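Local coordinates for protein nudix Hydrolase, RenU (Mycolicibacterium smegmatis, PDB 6UUF) that is probably a magnesium-dependent Nudix hydrolase that cleaves nucleoside diphosphate-linked substrates, NADH perhaps among them, at residues Ala36-Leu41 against Leu129-Glu134; Leu28-Pro33 against Ala115-Thr120; Gly52-Pro57 against Asp139-Pro144; Thr90-Ala95 against Thr109-Ala114. The protein carries 3 engineered substitutions. One frame throughout, in Å; residues are numbered along the deposited sequence.

All four contacts reach one mixed beta-sheet of the Nudix fold, touching directly in the pairs 1-2, 1-3, 2-4 and 3-4. Contacts 1 and 4 are antiparallel strand pairings, both partly buried and built on backbone hydrogen bonds; contact 4 is centred about 7 Å from the centre of the chain, contact 1 about 12 Å. Contact 2 is a surface contact without a hydrogen bond, where a proline-bearing loop packs on the end of strand 23-31; that strand pairs with the first strand of contact 1 and the second of contact 4. Contact 3, also partly buried, joins strand 54-60 to the loop before helix 144-158 by a single bridge with two backbone hydrogen bonds and apolar contact on an indole.

Contact 1: Ala36-Leu41 against Leu129-Glu134; sequences AAAVLL and LRWVLE
Leu40 and Trp131 face each other as an antiparallel non-hydrogen-bonded pair, and their neighbours Val39-Val132 and Leu41-Arg130 form the hydrogen-bonded pairs on either side. The strands 37-41 and 129-133 run at 148° to each other. Four backbone bonds hold these two hydrogen-bonded pairs: Val39 N to Val132 O and Val132 N to Val39 O, then Leu41 N to Arg130 O and Arg130 N to Leu41 O. A fifth, from Glu134 N to Ala37 O at 3.0 Å, is almost straight and lies next along the ladder.

The aromatic contact is made by a methylene: Leu40 CB sits over one face of the indole, 3.8 Å from the centroid of the Trp131 six-membered ring and 8° off its normal, a CH-pi contact. The ring edge meets backbone, Trp131 CZ3 lying 3.7 Å from Ala38 O, while Ala38 CB packs 3.9 Å from Trp131 CE3. With CG beside its own backbone N (chi1 -75°), the indole leans back over the neighbouring strand, and its NE1 is hydrogen-bonded to Leu118 O.

Among the aliphatic contacts, Leu41 CD1 and Val132 CG2 meet at 4.1 Å on the face opposite the indole, their side chains at about a right angle. Val39 CG1 meets Glu134 CG at 3.8 Å, also nearly at right angles.

The chemistry thus divides the work: backbone bonds set the register, whereas carbon contacts fill both faces, and the indole spends its one N-H on a loop carbonyl beyond the pairing.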
loop_
_atom_site.group_PDB
_atom_site.type_symbol
_atom_site.label_atom_id
_atom_site.label_comp_id
_atom_site.label_asym_id
_atom_site.label_seq_id
_atom_site.Cartn_x
_atom_site.Cartn_y
_atom_site.Cartn_z
ATOM N N ALA A 36 19.747 7.347 -1.456
ATOM C CA ALA A 36 18.510 7.267 -2.240
ATOM C C ALA A 36 17.387 6.554 -1.467
ATOM O O ALA A 36 17.617 5.808 -0.490
ATOM C CB ALA A 36 18.773 6.551 -3.559
ATOM N N ALA A 37 16.178 6.756 -1.950
ATOM C CA ALA A 37 15.005 6.235 -1.308
ATOM C C ALA A 37 14.628 4.807 -1.786
ATOM O O ALA A 37 14.538 4.564 -2.980
ATOM C CB ALA A 37 13.865 7.182 -1.565
ATOM N N ALA A 38 14.382 3.892 -0.845
ATOM C CA ALA A 38 13.714 2.634 -1.160
ATOM C C ALA A 38 12.275 2.566 -0.654
ATOM O O ALA A 38 11.924 3.225 0.294
ATOM C CB ALA A 38 14.507 1.444 -0.620
ATOM N N VAL A 39 11.455 1.725 -1.287
ATOM C CA VAL A 39 10.114 1.440 -0.800
ATOM C C VAL A 39 9.922 -0.055 -0.542
ATOM O O VAL A 39 10.543 -0.918 -1.171
ATOM C CB VAL A 39 9.005 2.032 -1.726
ATOM C CG1 VAL A 39 9.232 3.533 -1.916
ATOM C CG2 VAL A 39 8.979 1.370 -3.067
ATOM N N LEU A 40 9.049 -0.370 0.404
ATOM C CA LEU A 40 8.884 -1.745 0.829
ATOM C C LEU A 40 7.778 -2.342 0.029
ATOM O O LEU A 40 6.666 -1.884 0.131
ATOM C CB LEU A 40 8.576 -1.820 2.320
ATOM C CG LEU A 40 8.256 -3.237 2.788
ATOM C CD1 LEU A 40 9.505 -4.086 2.665
ATOM C CD2 LEU A 40 7.738 -3.241 4.203
ATOM N N LEU A 41 8.044 -3.374 -0.762
ATOM C CA LEU A 41 6.965 -3.980 -1.514
ATOM C C LEU A 41 6.761 -5.419 -1.103
ATOM O O LEU A 41 7.681 -6.095 -0.634
ATOM C CB LEU A 41 7.185 -3.918 -3.027
ATOM C CG LEU A 41 7.444 -2.544 -3.614
ATOM C CD1 LEU A 41 7.776 -2.605 -5.108
ATOM C CD2 LEU A 41 6.240 -1.695 -3.368
ATOM N N LEU A 129 8.786 -9.893 1.087
ATOM C CA LEU A 129 8.839 -8.455 1.196
ATOM C C LEU A 129 10.236 -8.031 0.816
ATOM O O LEU A 129 11.225 -8.651 1.222
ATOM C CB LEU A 129 8.568 -8.034 2.607
ATOM C CG LEU A 129 7.134 -8.269 3.021
ATOM C CD1 LEU A 129 7.122 -8.607 4.508
ATOM C CD2 LEU A 129 6.324 -7.029 2.650
ATOM N N ARG A 130 10.316 -6.949 0.055
ATOM C CA ARG A 130 11.579 -6.490 -0.423
ATOM C C ARG A 130 11.619 -4.958 -0.515
ATOM O O ARG A 130 10.669 -4.294 -1.004
ATOM C CB ARG A 130 11.819 -7.119 -1.787
ATOM C CG ARG A 130 13.285 -7.158 -2.152
ATOM C CD ARG A 130 13.436 -7.419 -3.635
ATOM N NE ARG A 130 13.293 -8.836 -3.989
ATOM C CZ ARG A 130 13.214 -9.309 -5.239
ATOM N NH1 ARG A 130 13.222 -8.496 -6.326
ATOM N NH2 ARG A 130 13.121 -10.613 -5.400
ATOM N N TRP A 131 12.719 -4.419 -0.010
ATOM C CA TRP A 131 13.020 -3.027 -0.157
ATOM C C TRP A 131 13.495 -2.833 -1.568
ATOM O O TRP A 131 14.380 -3.559 -2.013
ATOM C CB TRP A 131 14.067 -2.623 0.857
ATOM C CG TRP A 131 13.502 -2.499 2.227
ATOM C CD1 TRP A 131 13.626 -3.392 3.266
ATOM C CD2 TRP A 131 12.702 -1.425 2.712
ATOM N NE1 TRP A 131 12.963 -2.921 4.365
ATOM C CE2 TRP A 131 12.388 -1.721 4.068
ATOM C CE3 TRP A 131 12.223 -0.223 2.135
ATOM C CZ2 TRP A 131 11.602 -0.873 4.862
ATOM C CZ3 TRP A 131 11.464 0.633 2.915
ATOM C CH2 TRP A 131 11.155 0.306 4.279
ATOM N N VAL A 132 12.893 -1.897 -2.288
ATOM C CA VAL A 132 13.178 -1.711 -3.739
ATOM C C VAL A 132 13.460 -0.240 -3.983
ATOM O O VAL A 132 12.687 0.617 -3.597
ATOM C CB VAL A 132 11.990 -2.141 -4.603
ATOM C CG1 VAL A 132 12.202 -1.844 -6.094
ATOM C CG2 VAL A 132 11.725 -3.626 -4.396
ATOM N N LEU A 133 14.584 0.079 -4.591
ATOM C CA LEU A 133 14.854 1.480 -4.928
ATOM C C LEU A 133 13.673 2.046 -5.726
ATOM O O LEU A 133 13.169 1.366 -6.602
ATOM C CB LEU A 133 16.158 1.631 -5.702
ATOM C CG LEU A 133 17.407 1.403 -4.847
ATOM C CD1 LEU A 133 18.646 1.239 -5.723
ATOM C CD2 LEU A 133 17.605 2.520 -3.852
ATOM N N GLU A 134 13.219 3.247 -5.351
ATOM C CA GLU A 134 12.137 3.929 -6.036
ATOM C C GLU A 134 12.229 3.936 -7.553
ATOM O O GLU A 134 11.244 3.700 -8.230
ATOM C CB GLU A 134 12.080 5.389 -5.593
ATOM C CG GLU A 134 11.375 5.649 -4.296
ATOM C CD GLU A 134 11.036 7.134 -4.127
ATOM O OE1 GLU A 134 12.007 7.947 -4.080
ATOM O OE2 GLU A 134 9.812 7.476 -4.074
#

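Contact 2: Leu28-Pro33 against Ala115-Thr120; sequences LRAPMP and AEPLHT
The end of strand 23-31 in the Nudix sheet is met here by the loop that follows strand 104-113, and Ala30, Pro31 and Met32 receive Ala115, Glu116 and Pro117. The nearest CA atoms, those of Ala30 and Glu116, stand 5.1 Å apart, and no hydrogen bond joins the two segments.

Carbon-to-carbonyl packing makes up most of the contact. The Ala30 methyl, CB, points at the loop and lies 3.5 Å from Glu116 O. Next along the strand, the Pro31 ring brings CG to 3.4 Å from Ala115 O, and its CD comes equally near the same oxygen. The relation is returned by the other proline, for Pro117 CD lies 3.5 Å from Pro31 O.

Met32 adds a side-chain contact at the far end. Although its CB leaves the backbone away from the loop, the chain bends at chi2 (-57°) and again at chi3, bringing SD back to 3.7 Å from Pro117 CG. Ala30 CB reaches the same ring carbon more loosely, at 4.3 Å, so Pro117 CG is approached by both the methyl and the thioether.

Both segments have polar partners nearby: Arg29 forms a salt bridge with Asp113, and Leu118 O accepts a hydrogen bond from Trp131 NE1. The arrangement is plain loop-on-strand packing at the surface of a Nudix fold, with a proline of each segment set against a carbonyl oxygen of the other.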
loop_
_atom_site.group_PDB
_atom_site.type_symbol
_atom_site.label_atom_id
_atom_site.label_comp_id
_atom_site.label_asym_id
_atom_site.label_seq_id
_atom_site.Cartn_x
_atom_site.Cartn_y
_atom_site.Cartn_z
ATOM N N LEU A 28 5.700 2.616 2.314
ATOM C CA LEU A 28 6.699 2.934 3.317
ATOM C C LEU A 28 8.059 3.197 2.640
ATOM O O LEU A 28 8.559 2.328 1.935
ATOM C CB LEU A 28 6.853 1.788 4.292
ATOM C CG LEU A 28 7.863 2.033 5.420
ATOM C CD1 LEU A 28 7.562 3.299 6.251
ATOM C CD2 LEU A 28 7.837 0.813 6.315
ATOM N N ARG A 29 8.641 4.371 2.893
ATOM C CA ARG A 29 9.912 4.800 2.309
ATOM C C ARG A 29 11.020 4.724 3.309
ATOM O O ARG A 29 10.795 4.995 4.495
ATOM C CB ARG A 29 9.836 6.213 1.766
ATOM C CG ARG A 29 8.638 6.446 0.840
ATOM C CD ARG A 29 8.598 7.895 0.356
ATOM N NE ARG A 29 8.479 8.876 1.453
ATOM C CZ ARG A 29 8.542 10.194 1.280
ATOM N NH1 ARG A 29 8.754 10.730 0.066
ATOM N NH2 ARG A 29 8.419 10.983 2.334
ATOM N N ALA A 30 12.207 4.332 2.844
ATOM C CA ALA A 30 13.424 4.373 3.679
ATOM C C ALA A 30 14.667 4.801 2.910
ATOM O O ALA A 30 14.829 4.457 1.754
ATOM C CB ALA A 30 13.682 3.050 4.396
ATOM N N PRO A 31 15.547 5.570 3.567
ATOM C CA PRO A 31 16.776 5.984 2.892
ATOM C C PRO A 31 17.748 4.829 2.849
ATOM O O PRO A 31 17.810 4.036 3.799
ATOM C CB PRO A 31 17.315 7.097 3.788
ATOM C CG PRO A 31 16.619 6.946 5.101
ATOM C CD PRO A 31 15.581 5.889 5.007
ATOM N N MET A 32 18.488 4.723 1.766
ATOM C CA MET A 32 19.579 3.744 1.718
ATOM C C MET A 32 20.881 4.365 2.256
ATOM O O MET A 32 21.001 5.601 2.276
ATOM C CB MET A 32 19.729 3.257 0.287
ATOM C CG MET A 32 18.523 2.482 -0.203
ATOM S SD MET A 32 18.235 1.085 0.892
ATOM C CE MET A 32 17.881 -0.268 -0.220
ATOM N N PRO A 33 21.855 3.536 2.709
ATOM C CA PRO A 33 23.143 4.187 3.057
ATOM C C PRO A 33 23.653 5.064 1.895
ATOM O O PRO A 33 24.088 6.192 2.123
ATOM C CB PRO A 33 24.069 3.003 3.369
ATOM C CG PRO A 33 23.141 1.912 3.819
ATOM C CD PRO A 33 21.874 2.088 3.010
ATOM N N ALA A 115 13.285 5.399 9.402
ATOM C CA ALA A 115 14.649 5.942 9.506
ATOM C C ALA A 115 15.681 5.150 8.668
ATOM O O ALA A 115 16.696 5.702 8.265
ATOM C CB ALA A 115 15.071 6.012 10.972
ATOM N N GLU A 116 15.395 3.882 8.378
ATOM C CA GLU A 116 16.323 2.993 7.680
ATOM C C GLU A 116 15.505 1.823 7.142
ATOM O O GLU A 116 14.336 1.682 7.495
ATOM C CB GLU A 116 17.396 2.488 8.638
ATOM C CG GLU A 116 16.849 1.969 9.955
ATOM C CD GLU A 116 17.859 1.141 10.701
ATOM O OE1 GLU A 116 18.497 1.661 11.629
ATOM O OE2 GLU A 116 18.031 -0.029 10.336
ATOM N N PRO A 117 16.090 0.988 6.279
ATOM C CA PRO A 117 15.300 -0.151 5.849
ATOM C C PRO A 117 15.109 -1.124 7.025
ATOM O O PRO A 117 16.087 -1.537 7.639
ATOM C CB PRO A 117 16.143 -0.752 4.706
ATOM C CG PRO A 117 17.073 0.341 4.290
ATOM C CD PRO A 117 17.389 1.022 5.594
ATOM N N LEU A 118 13.853 -1.405 7.360
ATOM C CA LEU A 118 13.491 -2.255 8.504
ATOM C C LEU A 118 13.530 -3.742 8.174
ATOM O O LEU A 118 13.240 -4.147 7.030
ATOM C CB LEU A 118 12.069 -1.907 9.019
ATOM C CG LEU A 118 11.821 -0.461 9.405
ATOM C CD1 LEU A 118 10.406 -0.222 9.921
ATOM C CD2 LEU A 118 12.860 -0.045 10.436
ATOM N N HIS A 119 13.881 -4.541 9.189
ATOM C CA HIS A 119 13.723 -6.009 9.165
ATOM C C HIS A 119 12.243 -6.351 9.271
ATOM O O HIS A 119 11.506 -5.762 10.075
ATOM C CB HIS A 119 14.445 -6.674 10.343
ATOM C CG HIS A 119 14.288 -8.168 10.374
ATOM N ND1 HIS A 119 13.308 -8.803 11.113
ATOM C CD2 HIS A 119 14.970 -9.151 9.732
ATOM C CE1 HIS A 119 13.410 -10.111 10.940
ATOM N NE2 HIS A 119 14.403 -10.349 10.099
ATOM N N THR A 120 11.818 -7.302 8.459
ATOM C CA THR A 120 10.418 -7.686 8.336
ATOM C C THR A 120 10.350 -9.166 8.731
ATOM O O THR A 120 11.332 -9.903 8.557
ATOM C CB THR A 120 9.881 -7.470 6.883
ATOM O OG1 THR A 120 10.610 -8.272 5.967
ATOM C CG2 THR A 120 10.094 -6.065 6.428
#

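Contact 3: Gly52-Pro57 against Asp139-Pro144; sequences GTWALP and DLPLHP
The backbones of 52-57 and 139-144 cross steeply, with end-to-end directions 82° apart, and meet in a single bridge between Trp54 and Leu142, whose CA atoms are 4.6 Å apart. Two hydrogen bonds secure it. Trp54 N donates to Pro141 O at 3.0 Å, with the donor in the carbonyl plane, and His143 N donates to Trp54 O at 2.8 Å along a nearly straight N-H line.

Trp54 dominates the side-chain contact. One face of its indole receives the Leu140 methyl CD1, 4.1 Å from the centroid of the five-membered ring and 8° off the normal, a CH-pi contact. At the ring edge, in its plane, Pro141 O stands 3.3 Å from Trp54 CD1, and the proline ring lies alongside, with Pro141 CD 3.7 Å from that same carbon. Replacing Trp54 with an alanine would probably leave Leu140 CD1 and the Pro141 ring without their aromatic partner and open a gap beside Leu41.

On the other side of the bridge, Ala55 CB packs 3.6 Å from His143 CB. CG anti to the backbone N (chi1 -177°) turns the imidazole so that its ND1 makes a weak capping bond to Gly145 N, with His143 at the N-cap of helix 144-158. Thr53 CB lies against His143 N, while its OG1 is hydrogen-bonded to Gln50 O.

Two backbone bonds therefore tie the strand to the segment leading into the helix, and apolar contact with one indole extends this short link toward Leu140.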
loop_
_atom_site.group_PDB
_atom_site.type_symbol
_atom_site.label_atom_id
_atom_site.label_comp_id
_atom_site.label_asym_id
_atom_site.label_seq_id
_atom_site.Cartn_x
_atom_site.Cartn_y
_atom_site.Cartn_z
ATOM N N GLY A 52 1.740 -13.495 -7.652
ATOM C CA GLY A 52 2.791 -13.348 -8.676
ATOM C C GLY A 52 3.207 -11.900 -8.957
ATOM O O GLY A 52 4.210 -11.651 -9.629
ATOM N N THR A 53 2.455 -10.928 -8.452
ATOM C CA THR A 53 2.806 -9.518 -8.695
ATOM C C THR A 53 3.192 -8.841 -7.408
ATOM O O THR A 53 2.982 -9.380 -6.329
ATOM C CB THR A 53 1.649 -8.754 -9.341
ATOM O OG1 THR A 53 0.534 -8.763 -8.443
ATOM C CG2 THR A 53 1.262 -9.388 -10.699
ATOM N N TRP A 54 3.730 -7.637 -7.556
ATOM C CA TRP A 54 4.200 -6.809 -6.438
ATOM C C TRP A 54 3.239 -5.667 -6.192
ATOM O O TRP A 54 2.742 -5.051 -7.137
ATOM C CB TRP A 54 5.588 -6.236 -6.753
ATOM C CG TRP A 54 6.654 -7.259 -6.854
ATOM C CD1 TRP A 54 6.985 -8.009 -7.959
ATOM C CD2 TRP A 54 7.499 -7.698 -5.801
ATOM N NE1 TRP A 54 8.015 -8.858 -7.648
ATOM C CE2 TRP A 54 8.351 -8.687 -6.333
ATOM C CE3 TRP A 54 7.623 -7.348 -4.452
ATOM C CZ2 TRP A 54 9.325 -9.327 -5.569
ATOM C CZ3 TRP A 54 8.607 -7.967 -3.686
ATOM C CH2 TRP A 54 9.448 -8.951 -4.245
ATOM N N ALA A 55 2.982 -5.371 -4.932
ATOM C CA ALA A 55 2.085 -4.229 -4.585
ATOM C C ALA A 55 2.415 -3.803 -3.179
ATOM O O ALA A 55 3.454 -4.234 -2.650
ATOM C CB ALA A 55 0.622 -4.616 -4.732
ATOM N N LEU A 56 1.583 -2.939 -2.591
ATOM C CA LEU A 56 1.835 -2.456 -1.234
ATOM C C LEU A 56 1.152 -3.408 -0.287
ATOM O O LEU A 56 0.114 -3.946 -0.642
ATOM C CB LEU A 56 1.297 -1.080 -1.056
ATOM C CG LEU A 56 1.730 -0.065 -2.131
ATOM C CD1 LEU A 56 0.974 1.233 -1.935
ATOM C CD2 LEU A 56 3.227 0.175 -2.088
ATOM N N PRO A 57 1.724 -3.619 0.916
ATOM C CA PRO A 57 0.957 -4.309 1.947
ATOM C C PRO A 57 -0.234 -3.447 2.311
ATOM O O PRO A 57 -0.088 -2.217 2.455
ATOM C CB PRO A 57 1.899 -4.394 3.143
ATOM C CG PRO A 57 3.111 -3.617 2.793
ATOM C CD PRO A 57 2.911 -2.959 1.464
ATOM N N ASP A 139 10.349 -1.539 -12.757
ATOM C CA ASP A 139 10.953 -2.707 -13.422
ATOM C C ASP A 139 10.264 -3.996 -13.068
ATOM O O ASP A 139 10.313 -4.933 -13.844
ATOM C CB ASP A 139 12.427 -2.868 -13.068
ATOM C CG ASP A 139 13.292 -1.636 -13.427
ATOM O OD1 ASP A 139 12.955 -0.844 -14.346
ATOM O OD2 ASP A 139 14.319 -1.471 -12.745
ATOM N N LEU A 140 9.598 -4.051 -11.913
ATOM C CA LEU A 140 8.979 -5.283 -11.433
ATOM C C LEU A 140 7.617 -5.523 -12.056
ATOM O O LEU A 140 6.987 -4.586 -12.507
ATOM C CB LEU A 140 8.832 -5.233 -9.911
ATOM C CG LEU A 140 10.167 -5.123 -9.168
ATOM C CD1 LEU A 140 9.877 -4.817 -7.717
ATOM C CD2 LEU A 140 10.970 -6.401 -9.256
ATOM N N PRO A 141 7.164 -6.792 -12.062
ATOM C CA PRO A 141 5.789 -7.119 -12.444
ATOM C C PRO A 141 4.840 -6.652 -11.360
ATOM O O PRO A 141 4.763 -7.259 -10.295
ATOM C CB PRO A 141 5.807 -8.661 -12.572
ATOM C CG PRO A 141 6.915 -9.110 -11.673
ATOM C CD PRO A 141 7.910 -7.993 -11.587
ATOM N N LEU A 142 4.195 -5.525 -11.597
ATOM C CA LEU A 142 3.409 -4.859 -10.572
ATOM C C LEU A 142 1.962 -5.293 -10.647
ATOM O O LEU A 142 1.436 -5.600 -11.729
ATOM C CB LEU A 142 3.490 -3.330 -10.723
ATOM C CG LEU A 142 4.855 -2.671 -10.496
ATOM C CD1 LEU A 142 4.764 -1.155 -10.626
ATOM C CD2 LEU A 142 5.453 -3.060 -9.150
ATOM N N HIS A 143 1.305 -5.295 -9.489
ATOM C CA HIS A 143 -0.150 -5.402 -9.450
ATOM C C HIS A 143 -0.725 -4.317 -10.411
ATOM O O HIS A 143 -0.328 -3.164 -10.325
ATOM C CB HIS A 143 -0.635 -5.181 -8.015
ATOM C CG HIS A 143 -2.114 -5.335 -7.865
ATOM N ND1 HIS A 143 -3.006 -4.408 -8.349
ATOM C CD2 HIS A 143 -2.858 -6.331 -7.339
ATOM C CE1 HIS A 143 -4.237 -4.809 -8.108
ATOM N NE2 HIS A 143 -4.176 -5.982 -7.506
ATOM N N PRO A 144 -1.612 -4.682 -11.347
ATOM C CA PRO A 144 -2.014 -3.700 -12.382
ATOM C C PRO A 144 -2.667 -2.431 -11.861
ATOM O O PRO A 144 -2.602 -1.427 -12.541
ATOM C CB PRO A 144 -3.024 -4.469 -13.249
ATOM C CG PRO A 144 -3.388 -5.691 -12.468
ATOM C CD PRO A 144 -2.173 -6.016 -11.625
#

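Contact 4: Thr90-Ala95 against Thr109-Ala114; sequences TTVVTA and TVIADA
Thr94 crosses Thr109 at about a right angle, its methyl CG2 lying 3.4 Å from Thr109 OG1 and its own OG1 3.0 Å from that same oxygen. The OG1-OG1 pair is a hydrogen bond in which either threonine may donate. With chi1 at 40°, Thr94 OG1 sits between its backbone N and carbonyl carbon, where it also hydrogen-bonds to Tyr107 O. A valine in its place would probably leave the Thr109 hydroxyl without this partner and Tyr107 O without its side-chain bond.

Thr94 and Ala95 both face Tyr107, forming a classic beta bulge. The segments 90-95 and 109-113 run antiparallel at 151°. Val92 N donates to Thr109 O at 2.8 Å, in the carbonyl plane, and Thr109 N returns a bond to Val92 O; Ile111 N adds one to Thr90 O.

Side chains alternate between the faces. On one, Ile111 CD1 lies 4.1 Å from Val92 CG2 and, a little farther off, touches Thr90 CG2. On the other, Thr91 CG2 and Val110 CG2 meet at 4.0 Å, the two side chains lying side by side.

The hairpin of strands 87-98 and 104-113 lies between two helices: Val92, Thr94, Thr109 and Ile111 pack against helix 144-158, Thr91 and Val110 against helix 67-79, while strand 23-31 runs parallel to strand 104-113 as its next neighbour in the sheet.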
loop_
_atom_site.group_PDB
_atom_site.type_symbol
_atom_site.label_atom_id
_atom_site.label_comp_id
_atom_site.label_asym_id
_atom_site.label_seq_id
_atom_site.Cartn_x
_atom_site.Cartn_y
_atom_site.Cartn_z
ATOM N N THR A 90 1.322 11.304 4.443
ATOM C CA THR A 90 0.032 11.744 3.907
ATOM C C THR A 90 -0.722 10.555 3.282
ATOM O O THR A 90 -0.228 9.431 3.320
ATOM C CB THR A 90 0.254 12.902 2.861
ATOM O OG1 THR A 90 -0.984 13.549 2.539
ATOM C CG2 THR A 90 0.863 12.385 1.594
ATOM N N THR A 91 -1.927 10.816 2.760
ATOM C CA THR A 91 -2.733 9.822 2.076
ATOM C C THR A 91 -3.027 10.348 0.675
ATOM O O THR A 91 -3.259 11.539 0.506
ATOM C CB THR A 91 -4.068 9.599 2.789
ATOM O OG1 THR A 91 -4.816 10.812 2.747
ATOM C CG2 THR A 91 -3.846 9.199 4.265
ATOM N N VAL A 92 -3.026 9.460 -0.305
ATOM C CA VAL A 92 -3.460 9.736 -1.696
ATOM C C VAL A 92 -4.511 8.692 -2.160
ATOM O O VAL A 92 -4.273 7.468 -2.130
ATOM C CB VAL A 92 -2.273 9.620 -2.661
ATOM C CG1 VAL A 92 -2.651 10.165 -4.037
ATOM C CG2 VAL A 92 -1.066 10.360 -2.103
ATOM N N VAL A 93 -5.661 9.181 -2.600
ATOM C CA VAL A 93 -6.683 8.322 -3.154
ATOM C C VAL A 93 -6.190 7.936 -4.548
ATOM O O VAL A 93 -6.171 8.775 -5.435
ATOM C CB VAL A 93 -8.048 9.020 -3.218
ATOM C CG1 VAL A 93 -9.093 8.100 -3.811
ATOM C CG2 VAL A 93 -8.497 9.419 -1.833
ATOM N N THR A 94 -5.792 6.668 -4.700
ATOM C CA THR A 94 -5.212 6.122 -5.925
ATOM C C THR A 94 -6.199 5.333 -6.769
ATOM O O THR A 94 -5.853 4.918 -7.861
ATOM C CB THR A 94 -3.971 5.246 -5.617
ATOM O OG1 THR A 94 -4.195 4.463 -4.445
ATOM C CG2 THR A 94 -2.780 6.127 -5.307
ATOM N N ALA A 95 -7.423 5.132 -6.274
ATOM C CA ALA A 95 -8.480 4.482 -7.037
ATOM C C ALA A 95 -9.843 4.797 -6.421
ATOM O O ALA A 95 -10.002 4.789 -5.203
ATOM C CB ALA A 95 -8.253 2.977 -7.106
ATOM N N THR A 109 -3.655 5.115 -0.745
ATOM C CA THR A 109 -2.238 4.890 -0.484
ATOM C C THR A 109 -1.802 5.826 0.629
ATOM O O THR A 109 -2.012 7.055 0.570
ATOM C CB THR A 109 -1.371 5.119 -1.757
ATOM O OG1 THR A 109 -1.742 4.166 -2.750
ATOM C CG2 THR A 109 0.094 4.945 -1.442
ATOM N N VAL A 110 -1.188 5.235 1.645
ATOM C CA VAL A 110 -0.746 5.963 2.789
ATOM C C VAL A 110 0.778 5.944 2.685
ATOM O O VAL A 110 1.416 4.880 2.824
ATOM C CB VAL A 110 -1.280 5.284 4.070
ATOM C CG1 VAL A 110 -0.777 5.955 5.348
ATOM C CG2 VAL A 110 -2.809 5.314 4.071
ATOM N N ILE A 111 1.356 7.123 2.445
ATOM C CA ILE A 111 2.806 7.298 2.355
ATOM C C ILE A 111 3.399 7.444 3.760
ATOM O O ILE A 111 2.945 8.263 4.544
ATOM C CB ILE A 111 3.131 8.561 1.515
ATOM C CG1 ILE A 111 2.443 8.439 0.125
ATOM C CG2 ILE A 111 4.630 8.769 1.438
ATOM C CD1 ILE A 111 2.726 9.556 -0.857
ATOM N N ALA A 112 4.431 6.697 4.069
ATOM C CA ALA A 112 5.067 6.813 5.374
ATOM C C ALA A 112 6.561 6.650 5.221
ATOM O O ALA A 112 7.015 6.105 4.197
ATOM C CB ALA A 112 4.526 5.782 6.348
ATOM N N ASP A 113 7.302 7.142 6.224
ATOM C CA ASP A 113 8.764 7.046 6.298
ATOM C C ASP A 113 9.279 6.227 7.504
ATOM O O ASP A 113 8.730 6.266 8.595
ATOM C CB ASP A 113 9.357 8.417 6.446
ATOM C CG ASP A 113 9.053 9.332 5.276
ATOM O OD1 ASP A 113 8.577 8.901 4.216
ATOM O OD2 ASP A 113 9.290 10.533 5.443
ATOM N N ALA A 114 10.344 5.480 7.278
ATOM C CA ALA A 114 11.145 4.900 8.355
ATOM C C ALA A 114 12.567 5.491 8.282
ATOM O O ALA A 114 13.012 5.996 7.219
ATOM C CB ALA A 114 11.215 3.406 8.180
#